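Side-chain contacts in NEDD8-conjugating enzyme UBC12 (Saccharomyces cerevisiae, PDB 3O2U), which accepts the ubiquitin-like protein NEDD8/Rub1 from its E1 enzyme and catalyses its covalent attachment to other proteins, chiefly the cullin Cdc53: residues Asn17-Ser20 and Pro25-Ser28; Ile32-Asp37 and Thr53-Ala58; Glu74-Tyr79 and Glu161-Phe166; Lys157-Cys160 and Glu165-Glu168; Arg171-Gly176 and Val182-Ile187. All coordinates share one frame; numbering follows the deposited sequence.

Overall arrangement
From the N terminus, helix 3-21 turns back through a short loop, and contact 1 closes that loop on the approach to helix 29-39. Contact 2 follows in series, fixing helix 29-39 to the turn beyond strand 47-51; the two touch, Pro-25 resting on Ala-58. Far away, across the centre of the chain, lie the other three. Contact 3 spans the longest separation, bringing the loop between strands 65-70 and 82-87 to helix 163-174. Contact 4 opens inside the span of contact 3 and ends on an overlapping part of the chain, sharing Glu-165 and Phe-166; it packs helix 153-160 against helix 163-174. Contact 5 closes the turn that follows helix 163-174 and touches contact 3 through Met-174.

Contact 1: residues Asn17-Ser20 and Pro25-Ser28; sequences NENS and PNLS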
# COMPACT_ATOMS: atom_id res chain seq x y z
N ASN A 17 0.89 5.25 29.46
CA ASN A 17 -0.36 4.90 30.13
C ASN A 17 -1.10 6.15 30.61
O ASN A 17 -2.30 6.28 30.41
CB ASN A 17 -0.12 3.93 31.29
CG ASN A 17 0.40 2.57 30.83
OD1 ASN A 17 0.36 2.24 29.64
ND2 ASN A 17 0.90 1.78 31.77
N GLU A 18 -0.38 7.07 31.26
CA GLU A 18 -0.98 8.33 31.69
C GLU A 18 -1.62 9.06 30.52
O GLU A 18 -2.77 9.52 30.61
CB GLU A 18 0.07 9.21 32.38
CG GLU A 18 0.24 8.91 33.87
CD GLU A 18 1.63 9.22 34.40
OE1 GLU A 18 2.04 8.60 35.42
OE2 GLU A 18 2.33 10.08 33.81
N ASN A 19 -0.89 9.15 29.42
CA ASN A 19 -1.36 9.87 28.24
C ASN A 19 -2.63 9.26 27.65
O ASN A 19 -3.56 9.97 27.25
CB ASN A 19 -0.26 9.91 27.17
CG ASN A 19 -0.70 10.65 25.91
OD1 ASN A 19 -1.05 11.82 25.97
ND2 ASN A 19 -0.67 9.96 24.77
N SER A 20 -2.68 7.94 27.61
CA SER A 20 -3.82 7.24 27.05
C SER A 20 -5.07 7.40 27.92
O SER A 20 -6.19 7.16 27.45
CB SER A 20 -3.51 5.76 26.84
OG SER A 20 -2.87 5.58 25.58
N PRO A 25 -5.76 12.41 24.38
CA PRO A 25 -4.36 11.98 24.49
C PRO A 25 -3.50 12.63 23.40
O PRO A 25 -4.02 12.93 22.32
CB PRO A 25 -4.44 10.46 24.26
CG PRO A 25 -5.84 10.09 24.66
CD PRO A 25 -6.68 11.26 24.24
N ASN A 26 -2.23 12.86 23.70
CA ASN A 26 -1.27 13.24 22.67
C ASN A 26 -1.08 12.07 21.72
O ASN A 26 -0.98 10.92 22.16
CB ASN A 26 0.08 13.59 23.29
CG ASN A 26 0.05 14.87 24.08
OD1 ASN A 26 0.72 15.00 25.10
ND2 ASN A 26 -0.74 15.83 23.62
N LEU A 27 -1.02 12.36 20.43
CA LEU A 27 -0.79 11.31 19.45
C LEU A 27 0.71 11.13 19.22
O LEU A 27 1.47 12.08 19.31
CB LEU A 27 -1.51 11.64 18.14
CG LEU A 27 -3.05 11.65 18.17
CD1 LEU A 27 -3.59 12.02 16.80
CD2 LEU A 27 -3.61 10.30 18.61
N SER A 28 1.14 9.91 18.90
CA SER A 28 2.55 9.66 18.60
C SER A 28 3.03 10.49 17.40
O SER A 28 2.21 10.96 16.60
CB SER A 28 2.77 8.19 18.32
OG SER A 28 2.13 7.82 17.12
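The flat carboxamide of Asn-19 meets the backbone of Asn-26 at its edge, with both of its polar ends engaged, while Pro-25 CB stands over one face, toward the nitrogen, 3.8 Å from Asn-19 ND2. The arrangement is a pair of side-chain-to-backbone hydrogen bonds across the connection between two helices: Asn-19 stands near the C-terminal end of helix 3-21, and Asn-26 belongs to the extended loop that leads into helix 29-39. The principle at work is that an asparagine amide can match the N-H and C=O of a single residue as a second peptide would. Here Asn-26 N donates to Asn-19 OD1 at 2.8 Å, in line with a lone pair of the oxygen. In return Asn-19 ND2 donates to Asn-26 O, with an N-H...O angle of 162° and the acceptor almost in the amide plane. Two bonds, one at the oxygen and one at the nitrogen, fix the rotation of the group, and CG anti to the backbone N (chi1 180°) is what carries the amide out from the helix to the loop.

Pro-25 packs between the helix end and the loop. Its ring rests on Ala-58, and the loop is continued by Ser-28, the N-cap of the next helix, whose OG accepts from Arg-31 N. The contact lies at the surface, well away from the catalytic region. On the helix side, Asn-19 O sits 3.2 Å from Pro-25 CB.

Contact 2: residues Ile32-Asp37 and Thr53-Ala58; sequences IRLKRD and TSPDSA. With GOL (glycerol), chain C.
Lys-35 NZ is gripped from several sides: Asp-56 OD1 holds it in a salt bridge of 2.7 Å, which the ammonium meets on the syn lone pair, and O2 and O3 of a bound glycerol add two weak hydrogen bonds. The other carboxylate oxygen, Asp-56 OD2, is occupied too, accepting from O2 of the glycerol at 2.6 Å. The glycerol, probably a remnant of the crystallisation liquor, also accepts through its O1 from Ser-54 OG at 2.8 Å. It therefore bridges lysine, serine and aspartate, and it has a further hydrogen bond to Asp-39.

The lysine reaches the carboxylate by bending near its end, at chi3 (66°) and chi4 (57°), and its aliphatic part does separate work. CG lies 3.7 Å from Pro-55 CG, while Leu-34 CD2 approaches Pro-55 CB at 4.1 Å, the leucine crossing the proline at about a right angle. A salt bridge beside an apolar patch is the general pattern illustrated here. Behind it, Ser-54 OG accepts from Asp-56 N at 2.8 Å, an ST turn that steadies the aspartate within the type I beta turn from Ser-54 to Ser-57.

In the ubiquitin-conjugating fold this joins the first helix of the core, 29-39, to the connection between strands 47-51 and 65-70 of the antiparallel sheet. Pro-55 also touches Arg-31 and Leu-38 of the same helix.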
# COMPACT_ATOMS: atom_id res chain seq x y z
N ILE A 32 0.69 11.69 14.09
CA ILE A 32 0.58 13.10 13.70
C ILE A 32 1.03 13.31 12.26
O ILE A 32 0.43 14.07 11.52
CB ILE A 32 1.44 14.01 14.60
CG1 ILE A 32 0.87 14.05 16.02
CG2 ILE A 32 1.52 15.42 14.01
CD1 ILE A 32 1.62 14.98 16.94
N ARG A 33 2.12 12.66 11.87
CA ARG A 33 2.63 12.77 10.50
C ARG A 33 1.68 12.11 9.48
O ARG A 33 1.42 12.65 8.42
CB ARG A 33 4.03 12.16 10.42
CG ARG A 33 4.54 11.96 8.98
CD ARG A 33 4.85 13.30 8.25
NE ARG A 33 4.84 13.00 6.82
CZ ARG A 33 5.89 12.62 6.11
NH1 ARG A 33 7.10 12.62 6.66
NH2 ARG A 33 5.73 12.30 4.82
N LEU A 34 1.14 10.94 9.81
CA LEU A 34 0.14 10.34 8.93
C LEU A 34 -1.13 11.21 8.80
O LEU A 34 -1.68 11.35 7.71
CB LEU A 34 -0.21 8.92 9.38
CG LEU A 34 -1.29 8.22 8.55
CD1 LEU A 34 -0.95 8.21 7.06
CD2 LEU A 34 -1.54 6.79 9.05
N LYS A 35 -1.60 11.79 9.90
CA LYS A 35 -2.75 12.72 9.80
C LYS A 35 -2.46 13.87 8.81
O LYS A 35 -3.31 14.25 8.01
CB LYS A 35 -3.09 13.31 11.16
CG LYS A 35 -3.84 12.38 12.09
CD LYS A 35 -3.98 13.01 13.47
CE LYS A 35 -4.86 14.26 13.42
NZ LYS A 35 -6.21 13.96 12.87
N ARG A 36 -1.26 14.43 8.90
CA ARG A 36 -0.84 15.50 8.02
C ARG A 36 -0.79 15.03 6.55
O ARG A 36 -1.24 15.73 5.65
CB ARG A 36 0.49 16.09 8.55
CG ARG A 36 1.63 16.28 7.57
CD ARG A 36 2.89 16.80 8.31
NE ARG A 36 4.11 16.78 7.49
CZ ARG A 36 5.34 17.01 7.95
NH1 ARG A 36 5.54 17.29 9.23
NH2 ARG A 36 6.37 16.97 7.12
N ASP A 37 -0.26 13.84 6.31
CA ASP A 37 -0.27 13.27 4.96
C ASP A 37 -1.69 13.06 4.43
O ASP A 37 -1.97 13.32 3.27
CB ASP A 37 0.46 11.92 4.92
CG ASP A 37 1.97 12.06 4.97
OD1 ASP A 37 2.47 13.13 5.37
OD2 ASP A 37 2.65 11.07 4.59
N THR A 53 -8.49 1.83 9.96
CA THR A 53 -8.15 2.20 11.33
C THR A 53 -7.44 3.55 11.31
O THR A 53 -6.44 3.72 10.61
CB THR A 53 -7.23 1.17 11.98
OG1 THR A 53 -7.95 -0.06 12.16
CG2 THR A 53 -6.75 1.69 13.34
N SER A 54 -7.97 4.51 12.06
CA SER A 54 -7.49 5.90 11.99
C SER A 54 -6.25 6.17 12.85
O SER A 54 -6.10 5.59 13.92
CB SER A 54 -8.61 6.84 12.46
OG SER A 54 -8.12 8.16 12.71
N PRO A 55 -5.36 7.07 12.37
CA PRO A 55 -4.24 7.51 13.22
C PRO A 55 -4.73 8.28 14.45
O PRO A 55 -3.95 8.61 15.34
CB PRO A 55 -3.44 8.44 12.29
CG PRO A 55 -4.43 8.85 11.22
CD PRO A 55 -5.29 7.64 11.02
N ASP A 56 -6.02 8.59 14.48
CA ASP A 56 -6.63 9.33 15.60
C ASP A 56 -6.80 8.53 16.89
O ASP A 56 -7.27 9.09 17.89
CB ASP A 56 -8.00 9.87 15.21
CG ASP A 56 -7.91 11.00 14.23
OD1 ASP A 56 -6.95 11.79 14.34
OD2 ASP A 56 -8.81 11.12 13.37
N SER A 57 -6.48 7.25 16.89
CA SER A 57 -6.60 6.48 18.13
C SER A 57 -5.34 6.64 19.00
O SER A 57 -4.25 6.89 18.48
CB SER A 57 -6.88 5.00 17.84
OG SER A 57 -5.71 4.32 17.42
N ALA A 58 -5.50 6.52 20.31
CA ALA A 58 -4.36 6.59 21.22
C ALA A 58 -3.92 5.17 21.53
O ALA A 58 -2.96 4.96 22.27
CB ALA A 58 -4.73 7.33 22.50
C1 GOL C . -8.08 10.39 9.20
O1 GOL C . -8.21 9.37 10.18
C2 GOL C . -8.38 11.74 9.86
O2 GOL C . -7.69 11.78 11.08
C3 GOL C . -7.93 12.89 8.98
O3 GOL C . -6.76 13.49 9.53

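Contact 3: residues Glu74-Tyr79 and Glu161-Phe166; sequences EGYYNY and EGEKEF
Phe-166 drives its edge into the ring of Tyr-76 in a T-shaped (edge-to-face) pair, the centroids 4.9 Å apart and the planes at 83°. CD2 of the phenylalanine stands over the centre of the tyrosine face, and the CE2 beside it approaches Tyr-76 CD2 at 3.7 Å. A second tyrosine meets the same edge a little further along: Tyr-77 OH comes to 3.3 Å from Phe-166 CZ, near the plane of the phenylalanine ring. That hydroxyl is hydrogen-bonded to Phe-106 O, a bond to the backbone that helps to fix where it sits. At the far end of Tyr-76, OH lies 3.2 Å from Glu-163 CG, against the aliphatic part of the glutamate, with ring and carboxylate planes steeply inclined to each other.

Two consecutive tyrosines thus share one phenylalanine edge, a good illustration of how a loop can be held to a helix with no hydrogen bond between 74-79 and 161-166. The loop is the connection between strands 65-70 and 82-87 of the ubiquitin-conjugating fold, and the helix is 163-174 in the C-terminal part of the chain. With an alanine here in place of Tyr-76, the edge of Phe-166 is likely to lose its aromatic mate, and a gap to open between loop and helix.

What presents the tyrosines is a type I beta turn from Gly-75 to Asn-78. Tyr-76 CG lies anti to the carbonyl carbon (chi1 -68°), which sends the ring toward the helix. Gly-75 O accepts from both Asn-78 N and Asn-78 ND2, the hydrogen bond from ND2 being 2.6 Å long and nearly straight, with an N-H...O angle of 172°.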
# COMPACT_ATOMS: atom_id res chain seq x y z
N GLU A 74 -7.28 4.33 -18.12
CA GLU A 74 -6.52 4.11 -19.35
C GLU A 74 -5.52 2.97 -19.13
O GLU A 74 -5.32 2.52 -18.00
CB GLU A 74 -5.79 5.40 -19.77
CG GLU A 74 -4.79 5.93 -18.75
CD GLU A 74 -4.10 7.23 -19.19
OE1 GLU A 74 -4.51 7.82 -20.22
OE2 GLU A 74 -3.15 7.66 -18.51
N GLY A 75 -4.91 2.47 -20.21
CA GLY A 75 -3.93 1.41 -20.10
C GLY A 75 -4.48 -0.02 -20.04
O GLY A 75 -5.68 -0.26 -20.17
N TYR A 76 -3.58 -0.97 -19.81
CA TYR A 76 -3.93 -2.39 -19.83
C TYR A 76 -5.03 -2.77 -18.84
O TYR A 76 -5.85 -3.66 -19.11
CB TYR A 76 -2.70 -3.21 -19.51
CG TYR A 76 -1.64 -3.18 -20.57
CD1 TYR A 76 -1.92 -3.62 -21.86
CD2 TYR A 76 -0.36 -2.72 -20.29
CE1 TYR A 76 -0.96 -3.62 -22.84
CE2 TYR A 76 0.62 -2.72 -21.26
CZ TYR A 76 0.31 -3.17 -22.54
OH TYR A 76 1.27 -3.16 -23.52
N TYR A 77 -5.03 -2.10 -17.69
CA TYR A 77 -5.90 -2.45 -16.58
C TYR A 77 -7.07 -1.49 -16.50
O TYR A 77 -7.74 -1.41 -15.48
CB TYR A 77 -5.10 -2.41 -15.26
CG TYR A 77 -3.93 -3.37 -15.27
CD1 TYR A 77 -4.08 -4.67 -14.81
CD2 TYR A 77 -2.70 -2.98 -15.78
CE1 TYR A 77 -3.02 -5.56 -14.84
CE2 TYR A 77 -1.63 -3.86 -15.82
CZ TYR A 77 -1.81 -5.15 -15.35
OH TYR A 77 -0.75 -6.03 -15.37
N ASN A 78 -7.31 -0.75 -17.59
CA ASN A 78 -8.40 0.21 -17.62
C ASN A 78 -9.70 -0.35 -17.06
O ASN A 78 -10.13 -1.45 -17.42
CB ASN A 78 -8.59 0.80 -19.02
CG ASN A 78 -9.10 -0.22 -20.02
OD1 ASN A 78 -10.29 -0.43 -20.14
ND2 ASN A 78 -8.18 -0.86 -20.73
N TYR A 79 -10.29 0.41 -16.14
CA TYR A 79 -11.57 0.10 -15.51
C TYR A 79 -11.62 -1.13 -14.59
O TYR A 79 -12.68 -1.50 -14.08
CB TYR A 79 -12.68 0.10 -16.57
CG TYR A 79 -12.79 1.47 -17.17
CD1 TYR A 79 -13.52 2.46 -16.54
CD2 TYR A 79 -12.10 1.81 -18.33
CE1 TYR A 79 -13.61 3.72 -17.05
CE2 TYR A 79 -12.19 3.09 -18.86
CZ TYR A 79 -12.95 4.05 -18.21
OH TYR A 79 -13.05 5.32 -18.70
N GLU A 161 6.51 -10.14 -24.60
CA GLU A 161 5.99 -10.77 -25.81
C GLU A 161 5.05 -9.88 -26.63
O GLU A 161 4.40 -10.36 -27.57
CB GLU A 161 5.24 -12.06 -25.46
CG GLU A 161 6.06 -13.34 -25.58
CD GLU A 161 5.23 -14.57 -25.28
OE1 GLU A 161 4.01 -14.53 -25.53
OE2 GLU A 161 5.79 -15.57 -24.78
N GLY A 162 4.96 -8.61 -26.28
CA GLY A 162 4.13 -7.70 -27.05
C GLY A 162 2.90 -7.18 -26.32
O GLY A 162 2.50 -7.70 -25.28
N GLU A 163 2.29 -6.15 -26.90
CA GLU A 163 1.21 -5.41 -26.25
C GLU A 163 -0.18 -6.01 -26.46
O GLU A 163 -1.02 -5.96 -25.57
CB GLU A 163 1.23 -3.96 -26.72
CG GLU A 163 2.54 -3.25 -26.43
CD GLU A 163 2.57 -1.82 -26.97
OE1 GLU A 163 3.53 -1.09 -26.66
OE2 GLU A 163 1.62 -1.44 -27.70
N LYS A 164 -0.43 -6.56 -27.65
CA LYS A 164 -1.74 -7.17 -27.91
C LYS A 164 -1.87 -8.42 -27.05
O LYS A 164 -2.93 -8.71 -26.51
CB LYS A 164 -1.90 -7.51 -29.38
N GLU A 165 -0.76 -9.14 -26.91
CA GLU A 165 -0.71 -10.37 -26.14
C GLU A 165 -0.93 -10.10 -24.65
O GLU A 165 -1.73 -10.78 -24.00
CB GLU A 165 0.64 -11.07 -26.35
CG GLU A 165 0.81 -11.75 -27.71
CD GLU A 165 1.25 -10.80 -28.82
OE1 GLU A 165 1.18 -9.56 -28.63
OE2 GLU A 165 1.67 -11.29 -29.89
N PHE A 166 -0.22 -9.12 -24.11
CA PHE A 166 -0.34 -8.79 -22.70
C PHE A 166 -1.71 -8.19 -22.45
O PHE A 166 -2.33 -8.47 -21.44
CB PHE A 166 0.78 -7.83 -22.27
CG PHE A 166 0.81 -7.57 -20.78
CD1 PHE A 166 1.28 -8.53 -19.91
CD2 PHE A 166 0.37 -6.36 -20.27
CE1 PHE A 166 1.31 -8.30 -18.54
CE2 PHE A 166 0.41 -6.11 -18.91
CZ PHE A 166 0.88 -7.09 -18.05

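Contact 4: residues Lys157-Cys160 and Glu165-Glu168; sequences KLLC and EFAE
Helices 153-160 and 163-174, successive in the C-terminal helical part of the ubiquitin-conjugating fold, pack against each other here around one aromatic ring, the two joined by a very short turn. Phe-166 of the second helix is the pivot, and two consecutive leucines of the first meet it in different ways. Leu-159 CD1 lies over one face of the ring in a CH-pi contact, 3.9 Å from the centroid and 22° off the ring normal. The methyl is offset toward the rim, so that its nearest ring atom is Phe-166 CD2 at 3.6 Å. Leu-158 meets the ring at its edge instead: its CB lies near the ring plane, 3.8 Å from Phe-166 CD1.

The backbone of the first helix also takes part, since Leu-159 N is 3.6 Å from Phe-166 CD1, and Leu-158 O is 3.7 Å from Phe-166 CB. Phe-166 can settle this deeply because CG lies anti to the backbone N (chi1 -173°), which carries the ring toward the neighbouring helix. Leu-158 then extends past the ring to touch the second helix itself, its CD2 lying 3.4 Å from Glu-165 O. Further out, Leu-158 rests on Phe-106 and Leu-159 on Pro-145, which carries the apolar layer on beyond the pair of helices.

As a worked case, the contact shows how a single ring can be gripped on a face and an edge by neighbouring residues of one helix. No hydrogen bond crosses between the segments, so what holds them together, beyond the short connection, is probably dispersion, CH-pi attraction and the fit of apolar surfaces.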
# COMPACT_ATOMS: atom_id res chain seq x y z
N LYS A 157 6.98 -12.09 -18.64
CA LYS A 157 7.23 -12.68 -19.95
C LYS A 157 6.27 -12.16 -21.00
O LYS A 157 6.69 -11.77 -22.09
CB LYS A 157 7.12 -14.21 -19.89
CG LYS A 157 8.25 -14.88 -19.13
CD LYS A 157 7.98 -16.38 -18.98
CE LYS A 157 9.01 -17.04 -18.07
NZ LYS A 157 8.49 -18.33 -17.51
N LEU A 158 4.98 -12.15 -20.68
CA LEU A 158 3.95 -11.73 -21.64
C LEU A 158 4.07 -10.27 -22.06
O LEU A 158 3.74 -9.91 -23.19
CB LEU A 158 2.56 -11.96 -21.07
CG LEU A 158 1.76 -13.11 -21.67
CD1 LEU A 158 1.61 -14.25 -20.67
CD2 LEU A 158 0.41 -12.60 -22.12
N LEU A 159 4.53 -9.43 -21.13
CA LEU A 159 4.66 -8.01 -21.40
C LEU A 159 5.76 -7.81 -22.43
O LEU A 159 5.65 -6.98 -23.33
CB LEU A 159 4.96 -7.26 -20.10
CG LEU A 159 4.98 -5.73 -20.15
CD1 LEU A 159 3.73 -5.18 -20.84
CD2 LEU A 159 5.13 -5.16 -18.75
N CYS A 160 6.82 -8.61 -22.31
CA CYS A 160 7.89 -8.61 -23.29
C CYS A 160 7.41 -9.16 -24.64
O CYS A 160 7.85 -8.69 -25.69
CB CYS A 160 9.08 -9.42 -22.79
SG CYS A 160 9.81 -8.78 -21.26
N GLU A 165 -0.76 -9.14 -26.91
CA GLU A 165 -0.71 -10.37 -26.14
C GLU A 165 -0.93 -10.10 -24.65
O GLU A 165 -1.73 -10.78 -24.00
CB GLU A 165 0.64 -11.07 -26.35
CG GLU A 165 0.81 -11.75 -27.71
CD GLU A 165 1.25 -10.80 -28.82
OE1 GLU A 165 1.18 -9.56 -28.63
OE2 GLU A 165 1.67 -11.29 -29.89
N PHE A 166 -0.22 -9.12 -24.11
CA PHE A 166 -0.34 -8.79 -22.70
C PHE A 166 -1.71 -8.19 -22.45
O PHE A 166 -2.33 -8.47 -21.44
CB PHE A 166 0.78 -7.83 -22.27
CG PHE A 166 0.81 -7.57 -20.78
CD1 PHE A 166 1.28 -8.53 -19.91
CD2 PHE A 166 0.37 -6.36 -20.27
CE1 PHE A 166 1.31 -8.30 -18.54
CE2 PHE A 166 0.41 -6.11 -18.91
CZ PHE A 166 0.88 -7.09 -18.05
N ALA A 167 -2.18 -7.37 -23.38
CA ALA A 167 -3.48 -6.73 -23.24
C ALA A 167 -4.61 -7.75 -23.10
O ALA A 167 -5.53 -7.56 -22.32
CB ALA A 167 -3.75 -5.80 -24.40
N GLU A 168 -4.54 -8.82 -23.88
CA GLU A 168 -5.60 -9.82 -23.85
C GLU A 168 -5.49 -10.73 -22.62
O GLU A 168 -6.50 -11.17 -22.09
CB GLU A 168 -5.61 -10.64 -25.14
CG GLU A 168 -6.12 -9.86 -26.35
CD GLU A 168 -6.14 -10.71 -27.61
OE1 GLU A 168 -5.59 -11.83 -27.58
OE2 GLU A 168 -6.70 -10.25 -28.63

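Contact 5: residues Arg171-Gly176 and Val182-Ile187; sequences RLTMSG and VKYDNI
Tyr-184 packs alongside Thr-173, the two side chains pointing the same way, and each step outward along the tyrosine meets a different part of its partner. CB lies 3.4 Å from Thr-173 O and also approaches the threonine CB. CG comes next, 3.8 Å from Thr-173 CB, and CD2 then touches the methyl, Thr-173 CG2, at 3.6 Å. CE2 still lies 4.1 Å from Thr-173 CG2; beyond it the ring meets Phe-106 edge-to-face, and its OH makes a weak hydrogen bond with Asn-152 ND2. A serine in place of Tyr-184 would probably strip the Thr-173 methyl of its cover and leave Phe-106 without this edge-to-face partner.

Thr-173 can offer that methyl because CG2 stands anti to the carbonyl carbon, while its OG1 is turned back to Ala-169 O and Val-170 O of its own helix. Farther along, Met-174 SD lies 3.9 Å from Ile-187 CD1, and Ile-187 N donates to Met-174 O at 2.8 Å, tilted 18° from the carbonyl plane. At the other end Lys-183, bent along its chain, brings NZ to 2.8 Å from Gly-176 O, where it meets a lone pair within the plane of the carbonyl.

Gly-176, with positive phi (91°), lets the chain turn away from the helix; its CA makes a CA-H...O contact with Tyr-184 O. Gly-176 N donates to Thr-173 O and Gly-177 N to Leu-172 O, the paired bonds of a Schellman motif with Gly-176 as its C-prime residue, ending helix 163-174 just before the small antiparallel pair of strands 178-179 and 182-183.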
# COMPACT_ATOMS: atom_id res chain seq x y z
N ARG A 171 -6.95 -8.63 -19.81
CA ARG A 171 -8.40 -8.62 -19.94
C ARG A 171 -9.02 -9.94 -19.47
O ARG A 171 -10.06 -9.93 -18.80
CB ARG A 171 -8.84 -8.31 -21.38
CG ARG A 171 -8.46 -6.90 -21.87
CD ARG A 171 -9.23 -6.49 -23.15
NE ARG A 171 -8.55 -6.86 -24.40
CZ ARG A 171 -8.12 -5.98 -25.31
NH1 ARG A 171 -8.30 -4.68 -25.13
NH2 ARG A 171 -7.51 -6.41 -26.40
N LEU A 172 -8.40 -11.07 -19.81
CA LEU A 172 -8.89 -12.37 -19.35
C LEU A 172 -8.81 -12.51 -17.83
O LEU A 172 -9.76 -12.91 -17.17
CB LEU A 172 -8.08 -13.50 -19.98
CG LEU A 172 -8.22 -14.91 -19.38
CD1 LEU A 172 -9.62 -15.45 -19.56
CD2 LEU A 172 -7.21 -15.86 -20.02
N THR A 173 -7.63 -12.23 -17.28
CA THR A 173 -7.41 -12.40 -15.84
C THR A 173 -8.27 -11.46 -14.98
O THR A 173 -8.77 -11.87 -13.93
CB THR A 173 -5.92 -12.24 -15.50
OG1 THR A 173 -5.45 -10.97 -15.97
CG2 THR A 173 -5.12 -13.34 -16.17
N MET A 174 -8.44 -10.22 -15.44
CA MET A 174 -9.29 -9.24 -14.75
C MET A 174 -10.76 -9.66 -14.74
O MET A 174 -11.51 -9.20 -13.90
CB MET A 174 -9.19 -7.83 -15.38
CG MET A 174 -7.85 -7.14 -15.22
SD MET A 174 -7.95 -5.33 -15.30
CE MET A 174 -9.00 -5.08 -16.71
N SER A 175 -11.14 -10.51 -15.69
CA SER A 175 -12.50 -11.05 -15.74
C SER A 175 -12.61 -12.36 -14.98
O SER A 175 -13.61 -13.07 -15.09
CB SER A 175 -12.94 -11.29 -17.19
OG SER A 175 -13.10 -10.08 -17.89
N GLY A 176 -11.56 -12.69 -14.22
CA GLY A 176 -11.57 -13.91 -13.43
C GLY A 176 -11.02 -15.14 -14.12
O GLY A 176 -11.16 -16.25 -13.61
N VAL A 182 -3.09 -20.72 -12.80
CA VAL A 182 -3.51 -19.88 -11.69
C VAL A 182 -4.71 -19.03 -12.06
O VAL A 182 -4.76 -18.42 -13.13
CB VAL A 182 -2.32 -19.07 -11.10
CG1 VAL A 182 -1.10 -19.19 -11.98
CG2 VAL A 182 -2.71 -17.61 -10.86
N LYS A 183 -5.70 -19.03 -11.17
CA LYS A 183 -6.93 -18.28 -11.38
C LYS A 183 -6.82 -16.89 -10.76
O LYS A 183 -6.38 -16.74 -9.62
CB LYS A 183 -8.13 -19.03 -10.79
CG LYS A 183 -9.47 -18.42 -11.21
CD LYS A 183 -10.50 -18.45 -10.09
CE LYS A 183 -11.27 -17.12 -10.02
NZ LYS A 183 -12.23 -16.93 -11.14
N TYR A 184 -7.22 -15.88 -11.51
CA TYR A 184 -7.14 -14.52 -11.03
C TYR A 184 -8.54 -14.02 -10.69
O TYR A 184 -9.54 -14.57 -11.18
CB TYR A 184 -6.46 -13.64 -12.09
CG TYR A 184 -5.00 -14.02 -12.23
CD1 TYR A 184 -4.02 -13.35 -11.50
CD2 TYR A 184 -4.60 -15.08 -13.04
CE1 TYR A 184 -2.68 -13.71 -11.59
CE2 TYR A 184 -3.26 -15.45 -13.14
CZ TYR A 184 -2.31 -14.75 -12.41
OH TYR A 184 -0.97 -15.10 -12.48
N ASP A 185 -8.62 -12.98 -9.86
CA ASP A 185 -9.91 -12.45 -9.44
C ASP A 185 -10.61 -11.62 -10.51
O ASP A 185 -9.97 -10.95 -11.30
CB ASP A 185 -9.75 -11.60 -8.19
CG ASP A 185 -9.39 -12.42 -6.97
OD1 ASP A 185 -9.77 -13.61 -6.91
OD2 ASP A 185 -8.75 -11.86 -6.06
N ASN A 186 -11.94 -11.67 -10.50
CA ASN A 186 -12.75 -10.79 -11.32
C ASN A 186 -12.79 -9.41 -10.69
O ASN A 186 -13.39 -9.23 -9.62
CB ASN A 186 -14.17 -11.36 -11.42
CG ASN A 186 -15.06 -10.56 -12.36
OD1 ASN A 186 -15.03 -9.33 -12.36
ND2 ASN A 186 -15.86 -11.26 -13.16
N ILE A 187 -12.14 -8.44 -11.32
CA ILE A 187 -12.09 -7.10 -10.76
C ILE A 187 -12.75 -6.02 -11.64
O ILE A 187 -12.61 -4.83 -11.36
CB ILE A 187 -10.63 -6.65 -10.43
CG1 ILE A 187 -9.78 -6.55 -11.70
CG2 ILE A 187 -9.97 -7.59 -9.43
CD1 ILE A 187 -8.37 -6.01 -11.45